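Local structure of uncharacterized protein (Sinorhizobium meliloti, 4HUJ) at residues 183-186 / 187-191; 159-163 / 164-168; 102-106 / 107-111. The protein is of unknown function but probably binds a dinucleotide cofactor such as NAD(P) and may act as an oxidoreductase. All coordinates share one frame; numbering follows the deposited sequence.

Contact 1 of 3, residues 183-186 / 187-191; sequences AELI and SSLGF
Ile186 O receives Phe191 N at 3.1 Å, five residues on, where helix 176-188 gives way to loop in a Schellman motif. Within the same turn Gly190 N reaches back to Ser187 O (3.0 Å), and Gly190, at phi 97°, lets the chain swing out; the turn joins helix 176-188 to strand 192-195 in a beta-alpha-beta unit. Before it, the regular helical bond of Leu189 N to Leu185 O (2.9 Å) still holds. One turn apart, Leu185 and Leu189 slant across each other, Leu185 CD1 resting 3.9 Å from Leu189 CG, and both side chains lie against Phe42 of helix 32-44. With an alanine here in place of Leu189, Leu185 CD1 would probably lose its neighbour and a gap would open beside Phe42. The first torsion of Ile186 puts CG2 opposite the backbone N and brings this methyl 3.5 Å from Phe191 CB; the two side chains meet at about a right angle, and both touch Leu169 of strand 166-173. On the exposed flank, Glu184 O is gripped twice by Ser188: OG (3.0 Å) comes from one face of the carbonyl plane and N (3.0 Å) from the other.

Contact 2 of 3, residues 159-163 / 164-168; sequences DPDKG and TGSRV
Pro160 O takes two contacts: Arg167 N donates to it at 2.8 Å, and the CA-H of Ser166 makes a weaker C-H...O contact. One step nearer the tip, Lys162 N meets Gly165 O at 2.9 Å, almost straight on at a C=O...N angle of 177°. These two bonds flank Asp161 and Ser166, a non-hydrogen-bonded antiparallel pair and the single bridge between the segments. At the tip, Thr164 N lies above the carbonyl plane of Lys162 O, closing a classic gamma turn centred on Gly163. Behind the bridge, Pro160 CB packs 4.1 Å from Arg167 CB, and both side chains rest on Phe191.

The Lys162 side and the Gly163-Thr164 tip are looser and face solvent, and water bridges Lys162 to the otherwise buried Arg167. The arginine chain folds at chi2 and chi3, the lysine at chi2 and chi4, and Lys162 CE comes within 3.3 Å of Arg167 NH2, obliquely to the guanidinium. Lys162 NZ stops 4.0 Å from Arg167 NH2, a pairing of like charges probably eased by water 1, which accepts from Lys162 NZ at 2.7 Å and from Arg167 NE at 2.8 Å in the guanidinium plane.

Asp159 OD1 takes Asp161 N from above its carboxylate plane, so an Asx turn leads into a short antiparallel reversal, hairpin-like in shape, at the start of strand 166-173.

Contact 3 of 3, residues 102-106 / 107-111; sequences SDWGG and QIVVD
The Trp104 indole and the Gln107 side-chain amide lie at only 23° between their planes; the amide sits obliquely off the Trp104 CE3-CZ3 side of the ring, not over its face, with Gln107 CD 3.7 Å from Trp104 CE3. From the other side of the indole plane Val109 CG2 approaches the same corner obliquely, 3.7 Å from Trp104 CE3, its side chain set roughly at a right angle to the tryptophan. Val85, Val98 and Ala142 pack round the indole too, so the ring is held between strand 84-88, helix 94-98 and the loop before strand 143-147. Gln107, extended at chi2 (-179°), reaches the Trp104 ring with its amide. Gln107 N donates to Trp104 O at 3.0 Å, closing a type II beta turn with Gly106 at its third position, where phi is 82°. Just upstream, Asp103 OD1 accepts from Gly105 N at 2.9 Å on the anti side of the carboxylate, an Asx turn within 102-106 that overlaps the beta turn. Together they deliver the chain into strand 108-111 of the parallel, Rossmann-like sheet. One backbone hydrogen bond thus fixes the turn, while across this contact the indole is held by shape rather than by polar bonds.

In the fold
Along the chain the order is contact 3, contact 2, contact 1; each is a local reversal or helix end finished before the next begins, so none nests or crosses. Contact 3 turns the loop after helix 94-98 into strand 108-111, in the parallel part of the sheet between strands 84-88 and 143-147. Contact 2 turns the loop after helix 153-156 into strand 166-173 of the same sheet, the centres of contacts 2 and 3 lying about 30 Å apart, on opposite sides of the chain's centre. Contact 1 ends helix 176-188, which follows that strand, and its loop packs directly on contact 2, Gly190 O lying 3.4 Å from Pro160 CB. Ile108 of contact 3 touches the same helix at Val182.

Contact 1 of 3, residues 183-186 / 187-191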
loop_
_atom_site.group_PDB
_atom_site.type_symbol
_atom_site.label_atom_id
_atom_site.label_comp_id
_atom_site.label_asym_id
_atom_site.label_seq_id
_atom_site.Cartn_x
_atom_site.Cartn_y
_atom_site.Cartn_z
ATOM N N ALA A 183 -10.291 2.233 -2.867
ATOM C CA ALA A 183 -10.816 3.600 -2.751
ATOM C C ALA A 183 -11.596 3.772 -1.446
ATOM O O ALA A 183 -11.488 4.805 -0.782
ATOM C CB ALA A 183 -11.688 3.965 -3.952
ATOM N N GLU A 184 -12.371 2.750 -1.092
ATOM C CA GLU A 184 -13.125 2.719 0.166
ATOM C C GLU A 184 -12.197 2.832 1.375
ATOM O O GLU A 184 -12.473 3.591 2.305
ATOM C CB GLU A 184 -13.967 1.439 0.257
ATOM C CG GLU A 184 -15.295 1.512 -0.492
ATOM C CD GLU A 184 -15.976 0.152 -0.689
ATOM O OE1 GLU A 184 -15.765 -0.774 0.129
ATOM O OE2 GLU A 184 -16.741 0.014 -1.671
ATOM N N LEU A 185 -11.089 2.091 1.343
ATOM C CA LEU A 185 -10.091 2.157 2.409
ATOM C C LEU A 185 -9.500 3.556 2.493
ATOM O O LEU A 185 -9.384 4.124 3.581
ATOM C CB LEU A 185 -8.972 1.130 2.186
ATOM C CG LEU A 185 -7.731 1.289 3.078
ATOM C CD1 LEU A 185 -8.070 1.107 4.555
ATOM C CD2 LEU A 185 -6.638 0.332 2.657
ATOM N N ILE A 186 -9.126 4.096 1.331
ATOM C CA ILE A 186 -8.517 5.423 1.242
ATOM C C ILE A 186 -9.433 6.497 1.833
ATOM O O ILE A 186 -8.989 7.336 2.622
ATOM C CB ILE A 186 -8.099 5.747 -0.218
ATOM C CG1 ILE A 186 -6.872 4.903 -0.598
ATOM C CG2 ILE A 186 -7.815 7.242 -0.397
ATOM C CD1 ILE A 186 -6.552 4.855 -2.104
ATOM N N SER A 187 -10.713 6.443 1.463
ATOM C CA SER A 187 -11.722 7.370 1.988
ATOM C C SER A 187 -11.891 7.229 3.494
ATOM O O SER A 187 -12.002 8.231 4.210
ATOM C CB SER A 187 -13.070 7.142 1.293
ATOM O OG SER A 187 -13.038 7.631 -0.035
ATOM N N SER A 188 -11.894 5.985 3.965
ATOM C CA SER A 188 -12.041 5.686 5.388
ATOM C C SER A 188 -10.857 6.184 6.203
ATOM O O SER A 188 -11.014 6.564 7.360
ATOM C CB SER A 188 -12.245 4.187 5.612
ATOM O OG SER A 188 -13.514 3.786 5.133
ATOM N N LEU A 189 -9.673 6.175 5.588
ATOM C CA LEU A 189 -8.465 6.723 6.200
ATOM C C LEU A 189 -8.438 8.255 6.215
ATOM O O LEU A 189 -7.539 8.848 6.804
ATOM C CB LEU A 189 -7.215 6.182 5.487
ATOM C CG LEU A 189 -6.899 4.688 5.608
ATOM C CD1 LEU A 189 -5.765 4.321 4.664
ATOM C CD2 LEU A 189 -6.539 4.296 7.036
ATOM N N GLY A 190 -9.415 8.890 5.564
ATOM C CA GLY A 190 -9.522 10.356 5.540
ATOM C C GLY A 190 -8.946 11.049 4.314
ATOM O O GLY A 190 -8.993 12.280 4.194
ATOM N N PHE A 191 -8.385 10.259 3.407
ATOM C CA PHE A 191 -7.854 10.775 2.148
ATOM C C PHE A 191 -8.943 10.844 1.082
ATOM O O PHE A 191 -10.028 10.271 1.238
ATOM C CB PHE A 191 -6.704 9.887 1.659
ATOM C CG PHE A 191 -5.493 9.914 2.546
ATOM C CD1 PHE A 191 -5.424 9.104 3.678
ATOM C CD2 PHE A 191 -4.407 10.726 2.237
ATOM C CE1 PHE A 191 -4.300 9.112 4.497
ATOM C CE2 PHE A 191 -3.270 10.747 3.059
ATOM C CZ PHE A 191 -3.220 9.941 4.188
#

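Contact 2 of 3, residues 159-163 / 164-168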
loop_
_atom_site.group_PDB
_atom_site.type_symbol
_atom_site.label_atom_id
_atom_site.label_comp_id
_atom_site.label_asym_id
_atom_site.label_seq_id
_atom_site.Cartn_x
_atom_site.Cartn_y
_atom_site.Cartn_z
ATOM N N ASP A 159 -2.185 14.246 9.191
ATOM C CA ASP A 159 -3.638 14.273 9.103
ATOM C C ASP A 159 -4.039 14.694 7.690
ATOM O O ASP A 159 -3.649 15.774 7.238
ATOM C CB ASP A 159 -4.217 15.263 10.120
ATOM C CG ASP A 159 -5.730 15.157 10.260
ATOM O OD1 ASP A 159 -6.422 14.748 9.302
ATOM O OD2 ASP A 159 -6.231 15.501 11.353
ATOM N N PRO A 160 -4.803 13.838 6.984
ATOM C CA PRO A 160 -5.198 14.155 5.607
ATOM C C PRO A 160 -6.219 15.287 5.465
ATOM O O PRO A 160 -6.362 15.834 4.373
ATOM C CB PRO A 160 -5.793 12.840 5.095
ATOM C CG PRO A 160 -6.236 12.118 6.319
ATOM C CD PRO A 160 -5.249 12.488 7.385
ATOM N N ASP A 161 -6.923 15.626 6.546
ATOM C CA ASP A 161 -7.902 16.722 6.522
ATOM C C ASP A 161 -7.234 18.064 6.826
ATOM O O ASP A 161 -6.764 18.287 7.946
ATOM C CB ASP A 161 -9.043 16.455 7.517
ATOM C CG ASP A 161 -10.163 17.497 7.435
ATOM O OD1 ASP A 161 -10.315 18.156 6.382
ATOM O OD2 ASP A 161 -10.900 17.653 8.434
ATOM N N LYS A 162 -7.194 18.950 5.829
ATOM C CA LYS A 162 -6.546 20.255 5.981
ATOM C C LYS A 162 -7.531 21.422 5.919
ATOM O O LYS A 162 -7.277 22.432 5.247
ATOM C CB LYS A 162 -5.426 20.441 4.952
ATOM C CG LYS A 162 -4.320 19.416 5.061
ATOM C CD LYS A 162 -2.958 20.091 5.168
ATOM C CE LYS A 162 -1.824 19.080 5.062
ATOM N NZ LYS A 162 -2.102 17.794 5.774
ATOM N N GLY A 163 -8.651 21.272 6.624
ATOM C CA GLY A 163 -9.672 22.313 6.703
ATOM C C GLY A 163 -10.438 22.501 5.411
ATOM O O GLY A 163 -11.636 22.232 5.352
ATOM N N THR A 164 -9.745 22.980 4.380
ATOM C CA THR A 164 -10.347 23.182 3.065
ATOM C C THR A 164 -9.788 22.144 2.089
ATOM O O THR A 164 -9.164 22.485 1.081
ATOM C CB THR A 164 -10.129 24.634 2.544
ATOM O OG1 THR A 164 -10.604 25.574 3.520
ATOM C CG2 THR A 164 -10.869 24.882 1.218
ATOM N N GLY A 165 -9.999 20.871 2.413
ATOM C CA GLY A 165 -9.646 19.787 1.502
ATOM C C GLY A 165 -9.009 18.578 2.157
ATOM O O GLY A 165 -8.421 18.671 3.239
ATOM N N SER A 166 -9.132 17.441 1.484
ATOM C CA SER A 166 -8.515 16.195 1.924
ATOM C C SER A 166 -7.375 15.826 0.988
ATOM O O SER A 166 -7.497 15.974 -0.228
ATOM C CB SER A 166 -9.545 15.067 1.960
ATOM O OG SER A 166 -10.563 15.352 2.908
ATOM N N ARG A 167 -6.280 15.347 1.572
ATOM C CA ARG A 167 -5.099 14.927 0.817
ATOM C C ARG A 167 -5.464 13.866 -0.222
ATOM O O ARG A 167 -6.142 12.886 0.089
ATOM C CB ARG A 167 -4.021 14.405 1.776
ATOM C CG ARG A 167 -2.687 14.011 1.120
ATOM C CD ARG A 167 -2.029 15.203 0.407
ATOM N NE ARG A 167 -1.603 16.255 1.338
ATOM C CZ ARG A 167 -1.524 17.552 1.028
ATOM N NH1 ARG A 167 -1.860 17.986 -0.183
ATOM N NH2 ARG A 167 -1.112 18.428 1.937
ATOM N N VAL A 168 -4.997 14.065 -1.453
ATOM C CA VAL A 168 -5.337 13.180 -2.560
ATOM C C VAL A 168 -4.392 11.991 -2.647
ATOM O O VAL A 168 -3.164 12.155 -2.625
ATOM C CB VAL A 168 -5.339 13.936 -3.915
ATOM C CG1 VAL A 168 -5.484 12.967 -5.099
ATOM C CG2 VAL A 168 -6.454 14.973 -3.932
HETATM O O HOH W 1 -1.474 15.741 4.121
HETATM O O HOH W 2 0.840 17.234 4.579
#

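Contact 3 of 3, residues 102-106 / 107-111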
loop_
_atom_site.group_PDB
_atom_site.type_symbol
_atom_site.label_atom_id
_atom_site.label_comp_id
_atom_site.label_asym_id
_atom_site.label_seq_id
_atom_site.Cartn_x
_atom_site.Cartn_y
_atom_site.Cartn_z
ATOM N N SER A 102 1.318 -19.301 -2.454
ATOM C CA SER A 102 1.157 -19.924 -3.767
ATOM C C SER A 102 -0.133 -19.515 -4.485
ATOM O O SER A 102 -0.120 -19.264 -5.696
ATOM C CB SER A 102 1.274 -21.452 -3.664
ATOM O OG SER A 102 0.432 -21.971 -2.648
ATOM N N ASP A 103 -1.239 -19.444 -3.747
ATOM C CA ASP A 103 -2.510 -19.017 -4.334
ATOM C C ASP A 103 -3.048 -17.757 -3.660
ATOM O O ASP A 103 -3.299 -17.729 -2.452
ATOM C CB ASP A 103 -3.550 -20.147 -4.320
ATOM C CG ASP A 103 -4.619 -19.980 -5.402
ATOM O OD1 ASP A 103 -5.033 -18.834 -5.691
ATOM O OD2 ASP A 103 -5.054 -21.005 -5.969
ATOM N N TRP A 104 -3.213 -16.714 -4.467
ATOM C CA TRP A 104 -3.667 -15.417 -3.987
ATOM C C TRP A 104 -5.144 -15.170 -4.286
ATOM O O TRP A 104 -5.640 -14.053 -4.126
ATOM C CB TRP A 104 -2.814 -14.316 -4.614
ATOM C CG TRP A 104 -1.443 -14.201 -4.030
ATOM C CD1 TRP A 104 -0.304 -14.809 -4.477
ATOM C CD2 TRP A 104 -1.062 -13.413 -2.900
ATOM N NE1 TRP A 104 0.764 -14.454 -3.688
ATOM C CE2 TRP A 104 0.327 -13.598 -2.712
ATOM C CE3 TRP A 104 -1.759 -12.569 -2.023
ATOM C CZ2 TRP A 104 1.034 -12.968 -1.684
ATOM C CZ3 TRP A 104 -1.056 -11.944 -0.999
ATOM C CH2 TRP A 104 0.327 -12.149 -0.839
ATOM N N GLY A 105 -5.843 -16.218 -4.717
ATOM C CA GLY A 105 -7.270 -16.126 -5.027
ATOM C C GLY A 105 -8.090 -15.467 -3.934
ATOM O O GLY A 105 -7.944 -15.788 -2.749
ATOM N N GLY A 106 -8.935 -14.519 -4.335
ATOM C CA GLY A 106 -9.825 -13.824 -3.411
ATOM C C GLY A 106 -9.184 -12.680 -2.643
ATOM O O GLY A 106 -9.839 -12.021 -1.828
ATOM N N GLN A 107 -7.901 -12.441 -2.894
ATOM C CA GLN A 107 -7.177 -11.389 -2.187
ATOM C C GLN A 107 -6.875 -10.208 -3.096
ATOM O O GLN A 107 -6.768 -10.358 -4.316
ATOM C CB GLN A 107 -5.869 -11.922 -1.597
ATOM C CG GLN A 107 -6.041 -13.034 -0.578
ATOM C CD GLN A 107 -4.713 -13.498 -0.015
ATOM O OE1 GLN A 107 -4.139 -12.855 0.868
ATOM N NE2 GLN A 107 -4.218 -14.616 -0.521
ATOM N N ILE A 108 -6.748 -9.039 -2.477
ATOM C CA ILE A 108 -6.296 -7.831 -3.153
ATOM C C ILE A 108 -4.893 -7.534 -2.658
ATOM O O ILE A 108 -4.645 -7.532 -1.450
ATOM C CB ILE A 108 -7.225 -6.631 -2.856
ATOM C CG1 ILE A 108 -8.588 -6.841 -3.519
ATOM C CG2 ILE A 108 -6.596 -5.303 -3.331
ATOM C CD1 ILE A 108 -9.655 -5.874 -3.036
ATOM N N VAL A 109 -3.984 -7.289 -3.599
ATOM C CA VAL A 109 -2.632 -6.851 -3.279
ATOM C C VAL A 109 -2.497 -5.399 -3.719
ATOM O O VAL A 109 -2.794 -5.071 -4.862
ATOM C CB VAL A 109 -1.570 -7.750 -3.965
ATOM C CG1 VAL A 109 -0.171 -7.131 -3.881
ATOM C CG2 VAL A 109 -1.575 -9.129 -3.328
ATOM N N VAL A 110 -2.089 -4.536 -2.795
ATOM C CA VAL A 110 -1.864 -3.126 -3.103
ATOM C C VAL A 110 -0.364 -2.893 -3.270
ATOM O O VAL A 110 0.394 -3.030 -2.313
ATOM C CB VAL A 110 -2.446 -2.212 -2.006
ATOM C CG1 VAL A 110 -2.193 -0.738 -2.333
ATOM C CG2 VAL A 110 -3.941 -2.465 -1.856
ATOM N N ASP A 111 0.061 -2.567 -4.490
ATOM C CA ASP A 111 1.470 -2.261 -4.753
ATOM C C ASP A 111 1.754 -0.795 -4.423
ATOM O O ASP A 111 1.359 0.103 -5.165
ATOM C CB ASP A 111 1.820 -2.580 -6.211
ATOM C CG ASP A 111 3.280 -2.294 -6.550
ATOM O OD1 ASP A 111 4.110 -2.113 -5.628
ATOM O OD2 ASP A 111 3.607 -2.258 -7.751
#